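PDB 3QRE: enoyl-CoA hydratase, EchA12_1 from Mycobacterium marinum M, which probably catalyses the hydration of enoyl-CoA thioesters in fatty acid metabolism. Local coordinates for residues 74-79 with 236-241; 122-127 with 174-179; 159-164 with 201-206. One frame throughout, in Å; residues are numbered along the deposited sequence.

Contact 1. Residues 74-79 with 236-241; sequences GIRVIV and CSPSSM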
loop_
_atom_site.group_PDB
_atom_site.type_symbol
_atom_site.label_atom_id
_atom_site.label_comp_id
_atom_site.label_asym_id
_atom_site.label_seq_id
_atom_site.Cartn_x
_atom_site.Cartn_y
_atom_site.Cartn_z
ATOM N N GLY A 74 -3.819 35.033 -2.097
ATOM C CA GLY A 74 -4.526 34.826 -3.358
ATOM C C GLY A 74 -4.229 33.471 -3.993
ATOM O O GLY A 74 -4.983 33.020 -4.859
ATOM N N ILE A 75 -3.130 32.821 -3.572
ATOM C CA ILE A 75 -2.756 31.501 -4.096
ATOM C C ILE A 75 -3.364 30.378 -3.252
ATOM O O ILE A 75 -3.150 30.296 -2.039
ATOM C CB ILE A 75 -1.216 31.294 -4.189
ATOM C CG1 ILE A 75 -0.567 32.300 -5.165
ATOM C CG2 ILE A 75 -0.876 29.827 -4.594
ATOM C CD1 ILE A 75 -1.069 32.211 -6.648
ATOM N N ARG A 76 -4.119 29.521 -3.923
ATOM C CA ARG A 76 -4.775 28.383 -3.298
ATOM C C ARG A 76 -4.025 27.064 -3.510
ATOM O O ARG A 76 -3.926 26.248 -2.590
ATOM C CB ARG A 76 -6.194 28.253 -3.838
ATOM C CG ARG A 76 -7.064 29.516 -3.632
ATOM C CD ARG A 76 -7.381 29.677 -2.169
ATOM N NE ARG A 76 -7.471 28.350 -1.542
ATOM C CZ ARG A 76 -8.543 27.552 -1.585
ATOM N NH1 ARG A 76 -9.656 27.939 -2.213
ATOM N NH2 ARG A 76 -8.499 26.355 -0.994
ATOM N N VAL A 77 -3.523 26.844 -4.723
ATOM C CA VAL A 77 -2.882 25.579 -5.069
ATOM C C VAL A 77 -1.633 25.851 -5.915
ATOM O O VAL A 77 -1.577 26.849 -6.672
ATOM C CB VAL A 77 -3.848 24.638 -5.827
ATOM C CG1 VAL A 77 -3.236 23.250 -6.014
ATOM C CG2 VAL A 77 -5.168 24.510 -5.094
ATOM N N ILE A 78 -0.651 24.962 -5.778
ATOM C CA ILE A 78 0.609 25.031 -6.518
ATOM C C ILE A 78 0.718 23.902 -7.546
ATOM O O ILE A 78 0.456 22.735 -7.236
ATOM C CB ILE A 78 1.837 24.940 -5.571
ATOM C CG1 ILE A 78 1.837 26.089 -4.547
ATOM C CG2 ILE A 78 3.139 24.927 -6.381
ATOM C CD1 ILE A 78 2.799 25.876 -3.338
ATOM N N VAL A 79 1.099 24.250 -8.770
ATOM C CA VAL A 79 1.412 23.239 -9.799
ATOM C C VAL A 79 2.905 23.318 -10.112
ATOM O O VAL A 79 3.445 24.406 -10.309
ATOM C CB VAL A 79 0.505 23.361 -11.061
ATOM C CG1 VAL A 79 1.001 22.502 -12.207
ATOM C CG2 VAL A 79 -0.919 22.922 -10.710
ATOM N N CYS A 236 -12.284 22.845 -1.596
ATOM C CA CYS A 236 -11.740 22.999 -0.236
ATOM C C CYS A 236 -11.438 24.433 0.098
ATOM O O CYS A 236 -10.880 25.159 -0.737
ATOM C CB CYS A 236 -10.388 22.318 -0.177
ATOM S SG CYS A 236 -10.321 20.759 0.593
ATOM N N SER A 237 -11.734 24.843 1.321
ATOM C CA SER A 237 -11.235 26.122 1.786
ATOM C C SER A 237 -9.727 26.007 2.021
ATOM O O SER A 237 -9.214 24.895 2.134
ATOM C CB SER A 237 -11.931 26.522 3.088
ATOM O OG SER A 237 -11.615 25.614 4.131
ATOM N N PRO A 238 -9.009 27.143 2.090
ATOM C CA PRO A 238 -7.590 27.128 2.475
ATOM C C PRO A 238 -7.275 26.444 3.808
ATOM O O PRO A 238 -6.300 25.704 3.887
ATOM C CB PRO A 238 -7.221 28.623 2.536
ATOM C CG PRO A 238 -8.158 29.260 1.594
ATOM C CD PRO A 238 -9.445 28.500 1.716
ATOM N N SER A 239 -8.086 26.663 4.839
ATOM C CA SER A 239 -7.819 26.039 6.127
ATOM C C SER A 239 -8.207 24.563 6.110
ATOM O O SER A 239 -7.679 23.754 6.881
ATOM C CB SER A 239 -8.496 26.808 7.273
ATOM O OG SER A 239 -9.903 26.805 7.147
ATOM N N SER A 240 -9.100 24.192 5.205
ATOM C CA SER A 240 -9.425 22.771 5.036
ATOM C C SER A 240 -8.301 22.001 4.364
ATOM O O SER A 240 -8.001 20.884 4.771
ATOM C CB SER A 240 -10.741 22.568 4.286
ATOM O OG SER A 240 -11.809 22.499 5.214
ATOM N N MET A 241 -7.688 22.589 3.334
ATOM C CA MET A 241 -6.498 21.982 2.718
ATOM C C MET A 241 -5.352 21.815 3.743
ATOM O O MET A 241 -4.737 20.759 3.816
ATOM C CB MET A 241 -6.025 22.825 1.533
ATOM C CG MET A 241 -6.892 22.747 0.296
ATOM S SD MET A 241 -6.360 23.888 -0.997
ATOM C CE MET A 241 -7.431 23.340 -2.303
#

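Contact 2. Residues 122-127 with 174-179; sequences PPHFVT and AEFGIS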
loop_
_atom_site.group_PDB
_atom_site.type_symbol
_atom_site.label_atom_id
_atom_site.label_comp_id
_atom_site.label_asym_id
_atom_site.label_seq_id
_atom_site.Cartn_x
_atom_site.Cartn_y
_atom_site.Cartn_z
ATOM N N PRO A 122 14.974 20.629 4.386
ATOM C CA PRO A 122 14.813 19.156 4.295
ATOM C C PRO A 122 14.096 18.667 3.012
ATOM O O PRO A 122 13.294 19.382 2.426
ATOM C CB PRO A 122 14.049 18.785 5.585
ATOM C CG PRO A 122 13.375 20.044 6.044
ATOM C CD PRO A 122 14.235 21.217 5.532
ATOM N N PRO A 123 14.415 17.454 2.556
ATOM C CA PRO A 123 13.836 16.874 1.330
ATOM C C PRO A 123 12.290 16.963 1.226
ATOM O O PRO A 123 11.739 17.145 0.111
ATOM C CB PRO A 123 14.256 15.402 1.426
ATOM C CG PRO A 123 15.579 15.433 2.245
ATOM C CD PRO A 123 15.379 16.543 3.227
ATOM N N HIS A 124 11.620 16.869 2.382
ATOM C CA HIS A 124 10.168 16.726 2.444
ATOM C C HIS A 124 9.431 18.002 2.878
ATOM O O HIS A 124 8.293 17.944 3.340
ATOM C CB HIS A 124 9.815 15.599 3.417
ATOM C CG HIS A 124 10.156 15.914 4.829
ATOM N ND1 HIS A 124 11.348 16.513 5.183
ATOM C CD2 HIS A 124 9.480 15.706 5.984
ATOM C CE1 HIS A 124 11.397 16.656 6.495
ATOM N NE2 HIS A 124 10.274 16.182 7.007
ATOM N N PHE A 125 10.073 19.151 2.726
ATOM C CA PHE A 125 9.474 20.384 3.231
ATOM C C PHE A 125 8.143 20.729 2.524
ATOM O O PHE A 125 7.253 21.328 3.118
ATOM C CB PHE A 125 10.485 21.545 3.162
ATOM C CG PHE A 125 10.340 22.392 1.953
ATOM C CD1 PHE A 125 9.646 23.613 2.023
ATOM C CD2 PHE A 125 10.876 21.985 0.749
ATOM C CE1 PHE A 125 9.484 24.409 0.882
ATOM C CE2 PHE A 125 10.737 22.770 -0.382
ATOM C CZ PHE A 125 10.020 23.987 -0.322
ATOM N N VAL A 126 8.001 20.323 1.267
ATOM C CA VAL A 126 6.719 20.450 0.545
ATOM C C VAL A 126 5.533 19.791 1.265
ATOM O O VAL A 126 4.386 20.305 1.213
ATOM C CB VAL A 126 6.864 20.001 -0.923
ATOM C CG1 VAL A 126 5.551 19.671 -1.533
ATOM C CG2 VAL A 126 7.538 21.109 -1.737
ATOM N N THR A 127 5.805 18.690 1.969
ATOM C CA THR A 127 4.771 18.019 2.742
ATOM C C THR A 127 4.316 18.828 3.943
ATOM O O THR A 127 3.295 18.519 4.528
ATOM C CB THR A 127 5.183 16.603 3.242
ATOM O OG1 THR A 127 6.052 16.717 4.377
ATOM C CG2 THR A 127 5.844 15.754 2.140
ATOM N N ALA A 174 19.881 9.968 2.930
ATOM C CA ALA A 174 19.327 11.243 3.341
ATOM C C ALA A 174 18.061 10.974 4.124
ATOM O O ALA A 174 17.221 10.128 3.737
ATOM C CB ALA A 174 19.073 12.168 2.123
ATOM N N GLU A 175 17.972 11.667 5.251
ATOM C CA GLU A 175 16.859 11.561 6.158
ATOM C C GLU A 175 15.638 12.317 5.612
ATOM O O GLU A 175 15.752 13.500 5.167
ATOM C CB GLU A 175 17.276 12.155 7.489
ATOM C CG GLU A 175 16.624 11.512 8.668
ATOM C CD GLU A 175 17.144 12.092 9.970
ATOM O OE1 GLU A 175 17.929 11.387 10.643
ATOM O OE2 GLU A 175 16.782 13.256 10.298
ATOM N N PHE A 176 14.474 11.662 5.700
ATOM C CA PHE A 176 13.243 12.104 5.036
ATOM C C PHE A 176 13.403 12.202 3.506
ATOM O O PHE A 176 12.617 12.882 2.846
ATOM C CB PHE A 176 12.699 13.424 5.615
ATOM C CG PHE A 176 12.473 13.403 7.109
ATOM C CD1 PHE A 176 13.357 14.061 7.969
ATOM C CD2 PHE A 176 11.395 12.743 7.651
ATOM C CE1 PHE A 176 13.174 14.047 9.346
ATOM C CE2 PHE A 176 11.196 12.716 9.030
ATOM C CZ PHE A 176 12.094 13.370 9.880
ATOM N N GLY A 177 14.417 11.537 2.949
ATOM C CA GLY A 177 14.593 11.487 1.498
ATOM C C GLY A 177 13.834 10.330 0.838
ATOM O O GLY A 177 12.812 9.875 1.347
ATOM N N ILE A 178 14.347 9.845 -0.291
ATOM C CA ILE A 178 13.701 8.779 -1.064
ATOM C C ILE A 178 13.493 7.473 -0.252
ATOM O O ILE A 178 12.504 6.752 -0.449
ATOM C CB ILE A 178 14.531 8.448 -2.325
ATOM C CG1 ILE A 178 13.720 7.612 -3.315
ATOM C CG2 ILE A 178 15.861 7.702 -1.929
ATOM C CD1 ILE A 178 12.542 8.355 -3.929
ATOM N N SER A 179 14.398 7.155 0.666
ATOM C CA SER A 179 14.259 5.876 1.379
ATOM C C SER A 179 13.158 5.984 2.437
ATOM O O SER A 179 12.701 4.981 2.969
ATOM C CB SER A 179 15.571 5.455 2.004
ATOM O OG SER A 179 15.830 6.300 3.109
#

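Contact 3. Residues 159-164 with 201-206; sequences AGAKFA and FLAEEA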
loop_
_atom_site.group_PDB
_atom_site.type_symbol
_atom_site.label_atom_id
_atom_site.label_comp_id
_atom_site.label_asym_id
_atom_site.label_seq_id
_atom_site.Cartn_x
_atom_site.Cartn_y
_atom_site.Cartn_z
ATOM N N ALA A 159 2.188 10.270 -20.637
ATOM C CA ALA A 159 2.428 8.968 -21.245
ATOM C C ALA A 159 3.856 8.843 -21.782
ATOM O O ALA A 159 4.365 9.759 -22.413
ATOM C CB ALA A 159 1.380 8.692 -22.376
ATOM N N GLY A 160 4.506 7.718 -21.506
ATOM C CA GLY A 160 5.907 7.515 -21.882
ATOM C C GLY A 160 6.996 8.112 -20.974
ATOM O O GLY A 160 8.187 7.841 -21.183
ATOM N N ALA A 161 6.626 8.936 -19.990
ATOM C CA ALA A 161 7.638 9.622 -19.171
ATOM C C ALA A 161 8.447 8.601 -18.362
ATOM O O ALA A 161 7.875 7.683 -17.783
ATOM C CB ALA A 161 7.001 10.638 -18.274
ATOM N N LYS A 162 9.774 8.744 -18.369
ATOM C CA LYS A 162 10.682 7.797 -17.697
ATOM C C LYS A 162 10.974 8.151 -16.238
ATOM O O LYS A 162 11.246 9.319 -15.906
ATOM C CB LYS A 162 12.021 7.674 -18.436
ATOM C CG LYS A 162 11.912 7.183 -19.899
ATOM C CD LYS A 162 13.065 6.235 -20.242
ATOM C CE LYS A 162 12.832 5.538 -21.574
ATOM N NZ LYS A 162 13.041 6.481 -22.717
ATOM N N PHE A 163 10.938 7.125 -15.384
ATOM C CA PHE A 163 11.279 7.275 -13.975
ATOM C C PHE A 163 12.405 6.333 -13.642
ATOM O O PHE A 163 12.476 5.232 -14.194
ATOM C CB PHE A 163 10.085 6.908 -13.085
ATOM C CG PHE A 163 8.854 7.722 -13.334
ATOM C CD1 PHE A 163 8.435 8.655 -12.405
ATOM C CD2 PHE A 163 8.102 7.550 -14.499
ATOM C CE1 PHE A 163 7.284 9.425 -12.626
ATOM C CE2 PHE A 163 6.965 8.309 -14.719
ATOM C CZ PHE A 163 6.550 9.246 -13.776
ATOM N N ALA A 164 13.280 6.752 -12.738
ATOM C CA ALA A 164 14.302 5.853 -12.206
ATOM C C ALA A 164 14.726 6.318 -10.833
ATOM O O ALA A 164 15.045 7.498 -10.639
ATOM C CB ALA A 164 15.507 5.758 -13.127
ATOM N N PHE A 201 11.411 2.754 -15.205
ATOM C CA PHE A 201 9.997 2.406 -15.414
ATOM C C PHE A 201 9.265 3.613 -15.968
ATOM O O PHE A 201 9.643 4.772 -15.712
ATOM C CB PHE A 201 9.320 1.874 -14.139
ATOM C CG PHE A 201 9.454 2.782 -12.956
ATOM C CD1 PHE A 201 8.368 3.542 -12.523
ATOM C CD2 PHE A 201 10.670 2.886 -12.273
ATOM C CE1 PHE A 201 8.491 4.377 -11.404
ATOM C CE2 PHE A 201 10.806 3.716 -11.182
ATOM C CZ PHE A 201 9.718 4.469 -10.737
ATOM N N LEU A 202 8.238 3.328 -16.752
ATOM C CA LEU A 202 7.503 4.378 -17.437
ATOM C C LEU A 202 6.284 4.810 -16.600
ATOM O O LEU A 202 5.906 4.125 -15.621
ATOM C CB LEU A 202 7.068 3.869 -18.810
ATOM C CG LEU A 202 8.019 3.909 -20.022
ATOM C CD1 LEU A 202 9.494 4.070 -19.664
ATOM C CD2 LEU A 202 7.817 2.644 -20.873
ATOM N N ALA A 203 5.691 5.940 -16.994
ATOM C CA ALA A 203 4.475 6.486 -16.365
ATOM C C ALA A 203 3.412 5.428 -16.059
ATOM O O ALA A 203 2.777 5.471 -15.001
ATOM C CB ALA A 203 3.863 7.605 -17.239
ATOM N N GLU A 204 3.223 4.485 -16.974
ATOM C CA GLU A 204 2.149 3.512 -16.837
ATOM C C GLU A 204 2.415 2.512 -15.683
ATOM O O GLU A 204 1.506 2.204 -14.898
ATOM C CB GLU A 204 1.863 2.815 -18.195
ATOM C CG GLU A 204 1.200 3.767 -19.284
ATOM C CD GLU A 204 2.171 4.734 -20.123
ATOM O OE1 GLU A 204 3.442 4.704 -20.035
ATOM O OE2 GLU A 204 1.598 5.549 -20.902
ATOM N N GLU A 205 3.653 2.023 -15.583
ATOM C CA GLU A 205 4.062 1.190 -14.465
ATOM C C GLU A 205 3.999 2.009 -13.171
ATOM O O GLU A 205 3.474 1.546 -12.157
ATOM C CB GLU A 205 5.446 0.562 -14.682
ATOM C CG GLU A 205 5.738 -0.533 -13.675
ATOM C CD GLU A 205 7.104 -1.199 -13.804
ATOM O OE1 GLU A 205 7.450 -1.963 -12.881
ATOM O OE2 GLU A 205 7.816 -1.000 -14.814
ATOM N N ALA A 206 4.472 3.247 -13.223
ATOM C CA ALA A 206 4.396 4.120 -12.052
ATOM C C ALA A 206 2.992 4.239 -11.493
ATOM O O ALA A 206 2.840 4.236 -10.276
ATOM C CB ALA A 206 5.022 5.530 -12.323
#

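Contact 1. Residues 74-79 with 236-241
The guanidinium of Arg76 has the ring of Pro238 over one face and the carbonyl oxygen of Cys236 at its edge. Pro238 CD sits 3.5 Å above the guanidinium plane of Arg76, centred over the group, while Pro238 CG lies 3.3 Å from Arg76 NE; the two side chains cross at about a right angle. Arg76 NH2 also comes near Pro238 N, but a proline nitrogen has no hydrogen to share, so that approach comes merely from the proline lying over the face. At the edge, Arg76 NH2 donates to Cys236 O over 2.7 Å with an N-H...O angle of 160°. The oxygen is only 12° out of the guanidinium plane, although from its own side the donor stands above the carbonyl plane and misses the lone-pair direction. Arg76 NH1 adds a weak second bond to the same oxygen, and another weak one to Ala233 O on helix 221-235. A bend at chi2 (-70°) brings the guanidinium of Arg76 beneath the proline ring. The contact joins the start of strand 77-82, in the main sheet of the crotonase-like core, to the short link between helices 221-235 and 238-249. Ser237 is the N-cap of helix 238-249: its OG accepts from Ser240 N at 3.1 Å, and the serine side chain is about 4 Å from a bound potassium ion. Met241, one turn into the helix, is extended beyond CG and brings SD to 3.3 Å from Arg76 NH2, approaching the guanidinium obliquely. Its methyl group, CE, goes on to meet Val77 CG2 at 3.8 Å, the two side chains crossing nearly perpendicularly. Val77 also packs on Ile134 of the sheet and on Ile232 of helix 221-235, whereas Cys236 and Met241 touch Leu196 of a second subunit.

Contact 2. Residues 122-127 with 174-179
His124 places CG between its backbone N and its carbonyl carbon (chi1 67°), and Phe176 turns CG beside its backbone N and opposite its carbonyl carbon (chi1 -55°); these two rotations lay the rings one over the other. The planes of His124 and Phe176 are only 8° from parallel and the centroids 4.2 Å apart, which makes an offset stack. The displacement can be followed atom by atom. His124 NE2 stands 3.5 Å above the phenyl plane of Phe176 toward its rim, close to Phe176 CG, while the far side of the phenyl ring runs past the imidazole. Phe176 CB lies over the same imidazole face, 3.5 Å from the His124 ring centroid as a CH-pi contact, with His124 ND1 its nearest atom. That nitrogen is buried here and has no hydrogen-bond partner in the model, whereas NE2 makes a weak bond to Thr253 O. Two turns present the pair. A type I beta turn runs from Pro122 to Phe125 and leads into a short 3-10 segment; across the contact, a type II turn from Ala174 to Gly177 links helix 169-173 to helix 178-185, with Gly177 as N-cap of the latter. Phe176 takes the third position of its turn, with the positive phi such a turn requires. Beside the stack, Pro123 meets backbone oxygens: CB is 3.3 Å from Phe176 O, and CG is 3.5 Å from Glu175 O. Within 122-127, His124 O is gripped twice, by Thr127 N at 2.9 Å and by Thr127 OG1 at 2.8 Å, the hydroxyl bond lying in the carbonyl plane. Trp180 meets both stacked rings edge-to-face, and Met151 of helix 144-151 packs against His124 and Thr127.

Contact 3. Residues 159-164 with 201-206
An antiparallel strand pair at the edge of the small second sheet, running straight into a helix, joins 159-164 to 201-206. Phe163 and Phe201 form the hydrogen-bonded pair: Phe163 N donates to Phe201 O at 2.7 Å, nearly collinear with the carbonyl bond, and Phe201 N returns a bond to Phe163 O at 2.9 Å. Lys162 and Leu202 are the neighbouring non-hydrogen-bonded pair, lying side by side on the other face with Lys162 CG 3.9 Å from Leu202 CD1. Strand 200-202 borders this sheet within the chain, and 162-164 bonds on its far side to strand 141-142. The ladder ends where Leu202 becomes the N-cap of helix 203-208; there Ala203 N makes a weak bond to Ala161 O, bent to 129° at the hydrogen, and Leu202 CA makes a CA-H...O contact with the same oxygen. On the buried face the rings of Phe163 and Phe201 are nearly parallel, their planes at 18°, yet slid so far apart that they hardly overlap. What covers the Phe201 ring is Phe163 CB, 3.5 Å from its centroid in a CH-pi contact. Phe201 takes up this place by setting CG between its backbone N and carbonyl carbon (chi1 54°). The Phe163 ring in turn receives Ala206 CB over the centre of one face, 4.2 Å from its centroid, while Phe201 O lies at its edge. Phe163 CE2 reaches Ala203 CA at 3.5 Å, with Ala157 of strand 154-158 packing against both residues.

The three contacts are separate clusters. Contact 1 lies about 22 Å from contact 2 and about 29 Å from contact 3, centre to centre, and contacts 1 and 3 are on opposite sides of the chain's centre. Contact 2 comes within about 7 Å of each of the others, nearest atoms, without touching. Both later contacts fall within the stretch of chain between the two halves of contact 1, and their segments alternate with each other: helices 169-173 and 178-185, which the turn of contact 2 connects, lie, along the sequence, between the strands paired in contact 3. Helix 238-249 relates contact 1 to contact 2, since its Lys245 NZ hydrogen-bonds to Val126 O. The potassium ion belongs to the neighbourhood of contact 1.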